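Local coordinates for protein geranylgeranyl pyrophosphate synthase (Corynebacterium glutamicum, PDB 3LK5) that probably joins isoprenyl diphosphate units into longer prenyl diphosphates in isoprenoid biosynthesis, using magnesium ions, at residues A[191-196]-A[209-214]. Sequence-based numbering, arbitrary orientation.
Sequences QLLDIY and DSVNRF
V211 fits against L193 and D194 where two successive helices of the all-helical polyprenyl synthase fold, 170-199 and 205-231, run antiparallel. Over these short segments the axes approach to 8.9 Å with 152° between their directions, and the nearest pair of CA atoms, those of D194 and V211, is 6.0 Å apart, which places V211 close against the facing backbone.

The apolar part is carried by three side chains. CG2 of V211 lies 3.7 Å from CG of L193 and 3.8 Å from the backbone N of D194, so this one methyl rests against both the leucine branch point and the backbone of the facing helix. L193 extends with CG anti to its backbone N (chi1 -179°), and its CD2 comes 3.5 Å from CB of S210. The hydroxyl of S210 bonds weakly back to the carbonyl of E206 in its own helix, while the methylene faces the leucine.

No hydrogen bond joins the segments; polar atoms meet methyl groups instead. The side chains of D194 and V211 run at about a right angle, and CG1 of V211 packs against one face of the carboxylate of D194. D194 is a magnesium ligand in this protein, though no metal is bound to this chain here, and its side chain lies about 6 Å from that of D112, another magnesium ligand. Its OD2 forms a salt bridge with K215, one turn beyond V211, which probably helps to fix the carboxylate. The other oxygen, OD1, sits 3.7 Å from CG1 of V211.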
loop_
_atom_site.group_PDB
_atom_site.type_symbol
_atom_site.label_atom_id
_atom_site.label_comp_id
_atom_site.label_asym_id
_atom_site.label_seq_id
_atom_site.Cartn_x
_atom_site.Cartn_y
_atom_site.Cartn_z
ATOM N N GLN A 191 9.775 10.086 -0.270
ATOM C CA GLN A 191 10.654 8.909 -0.302
ATOM C C GLN A 191 11.271 8.594 -1.660
ATOM O O GLN A 191 12.457 8.181 -1.751
ATOM C CB GLN A 191 9.931 7.700 0.229
ATOM C CG GLN A 191 9.406 7.978 1.590
ATOM C CD GLN A 191 9.496 6.810 2.511
ATOM O OE1 GLN A 191 9.531 6.990 3.748
ATOM N NE2 GLN A 191 9.490 5.592 1.956
ATOM N N LEU A 192 10.482 8.788 -2.712
ATOM C CA LEU A 192 11.010 8.601 -4.060
ATOM C C LEU A 192 12.156 9.583 -4.326
ATOM O O LEU A 192 13.176 9.209 -4.917
ATOM C CB LEU A 192 9.917 8.760 -5.134
ATOM C CG LEU A 192 9.027 7.523 -5.272
ATOM C CD1 LEU A 192 7.704 7.857 -6.012
ATOM C CD2 LEU A 192 9.815 6.410 -5.969
ATOM N N LEU A 193 11.964 10.846 -3.951
ATOM C CA LEU A 193 13.018 11.851 -4.146
ATOM C C LEU A 193 14.287 11.507 -3.353
ATOM O O LEU A 193 15.407 11.710 -3.847
ATOM C CB LEU A 193 12.515 13.252 -3.780
ATOM C CG LEU A 193 13.493 14.419 -3.949
ATOM C CD1 LEU A 193 14.057 14.466 -5.396
ATOM C CD2 LEU A 193 12.763 15.691 -3.640
ATOM N N ASP A 194 14.100 10.982 -2.143
ATOM C CA ASP A 194 15.195 10.585 -1.230
ATOM C C ASP A 194 16.024 9.405 -1.766
ATOM O O ASP A 194 17.275 9.411 -1.701
ATOM C CB ASP A 194 14.608 10.227 0.131
ATOM C CG ASP A 194 15.626 10.267 1.241
ATOM O OD1 ASP A 194 16.508 11.151 1.247
ATOM O OD2 ASP A 194 15.532 9.418 2.139
ATOM N N ILE A 195 15.325 8.398 -2.288
ATOM C CA ILE A 195 15.933 7.250 -2.969
ATOM C C ILE A 195 16.825 7.697 -4.117
ATOM O O ILE A 195 17.925 7.146 -4.324
ATOM C CB ILE A 195 14.837 6.266 -3.538
ATOM C CG1 ILE A 195 14.134 5.542 -2.411
ATOM C CG2 ILE A 195 15.433 5.232 -4.506
ATOM C CD1 ILE A 195 15.047 5.084 -1.356
ATOM N N TYR A 196 16.340 8.691 -4.853
ATOM C CA TYR A 196 17.050 9.234 -5.984
ATOM C C TYR A 196 18.348 9.881 -5.465
ATOM O O TYR A 196 19.451 9.620 -5.994
ATOM C CB TYR A 196 16.181 10.249 -6.741
ATOM C CG TYR A 196 16.917 11.056 -7.787
ATOM C CD1 TYR A 196 17.024 10.606 -9.121
ATOM C CD2 TYR A 196 17.515 12.266 -7.455
ATOM C CE1 TYR A 196 17.721 11.362 -10.088
ATOM C CE2 TYR A 196 18.214 13.022 -8.406
ATOM C CZ TYR A 196 18.315 12.564 -9.711
ATOM O OH TYR A 196 18.999 13.320 -10.633
ATOM N N ASP A 209 16.259 19.630 1.016
ATOM C CA ASP A 209 15.153 20.471 1.563
ATOM C C ASP A 209 13.766 19.950 1.126
ATOM O O ASP A 209 12.828 19.905 1.935
ATOM C CB ASP A 209 15.235 21.941 1.108
ATOM C CG ASP A 209 16.383 22.724 1.760
ATOM O OD1 ASP A 209 16.886 22.358 2.855
ATOM O OD2 ASP A 209 16.775 23.754 1.152
ATOM N N SER A 210 13.641 19.610 -0.160
ATOM C CA SER A 210 12.388 19.066 -0.673
ATOM C C SER A 210 12.020 17.773 0.004
ATOM O O SER A 210 10.846 17.567 0.365
ATOM C CB SER A 210 12.422 18.879 -2.195
ATOM O OG SER A 210 12.565 20.147 -2.828
ATOM N N VAL A 211 13.001 16.895 0.173
ATOM C CA VAL A 211 12.759 15.655 0.876
ATOM C C VAL A 211 12.224 15.960 2.295
ATOM O O VAL A 211 11.229 15.371 2.746
ATOM C CB VAL A 211 14.019 14.806 0.969
ATOM C CG1 VAL A 211 13.776 13.619 1.882
ATOM C CG2 VAL A 211 14.483 14.339 -0.433
ATOM N N ASN A 212 12.888 16.885 2.998
ATOM C CA ASN A 212 12.437 17.225 4.353
ATOM C C ASN A 212 10.983 17.771 4.386
ATOM O O ASN A 212 10.208 17.396 5.275
ATOM C CB ASN A 212 13.393 18.230 5.021
ATOM C CG ASN A 212 14.758 17.642 5.339
ATOM O OD1 ASN A 212 15.748 18.394 5.625
ATOM N ND2 ASN A 212 14.850 16.327 5.330
ATOM N N ARG A 213 10.635 18.624 3.423
ATOM C CA ARG A 213 9.308 19.249 3.332
ATOM C C ARG A 213 8.183 18.194 3.192
ATOM O O ARG A 213 7.103 18.335 3.811
ATOM C CB ARG A 213 9.284 20.163 2.116
ATOM C CG ARG A 213 7.979 20.822 1.822
ATOM C CD ARG A 213 8.103 21.749 0.597
ATOM N NE ARG A 213 6.756 22.157 0.183
ATOM C CZ ARG A 213 6.417 22.642 -1.015
ATOM N NH1 ARG A 213 7.319 22.790 -1.989
ATOM N NH2 ARG A 213 5.146 22.955 -1.243
ATOM N N PHE A 214 8.469 17.166 2.373
ATOM C CA PHE A 214 7.430 16.188 1.944
ATOM C C PHE A 214 7.518 14.879 2.706
ATOM O O PHE A 214 6.513 14.433 3.257
ATOM C CB PHE A 214 7.496 15.962 0.416
ATOM C CG PHE A 214 7.049 17.157 -0.368
ATOM C CD1 PHE A 214 5.696 17.549 -0.348
ATOM C CD2 PHE A 214 7.973 17.941 -1.064
ATOM C CE1 PHE A 214 5.259 18.695 -1.073
ATOM C CE2 PHE A 214 7.568 19.046 -1.786
ATOM C CZ PHE A 214 6.217 19.446 -1.783
#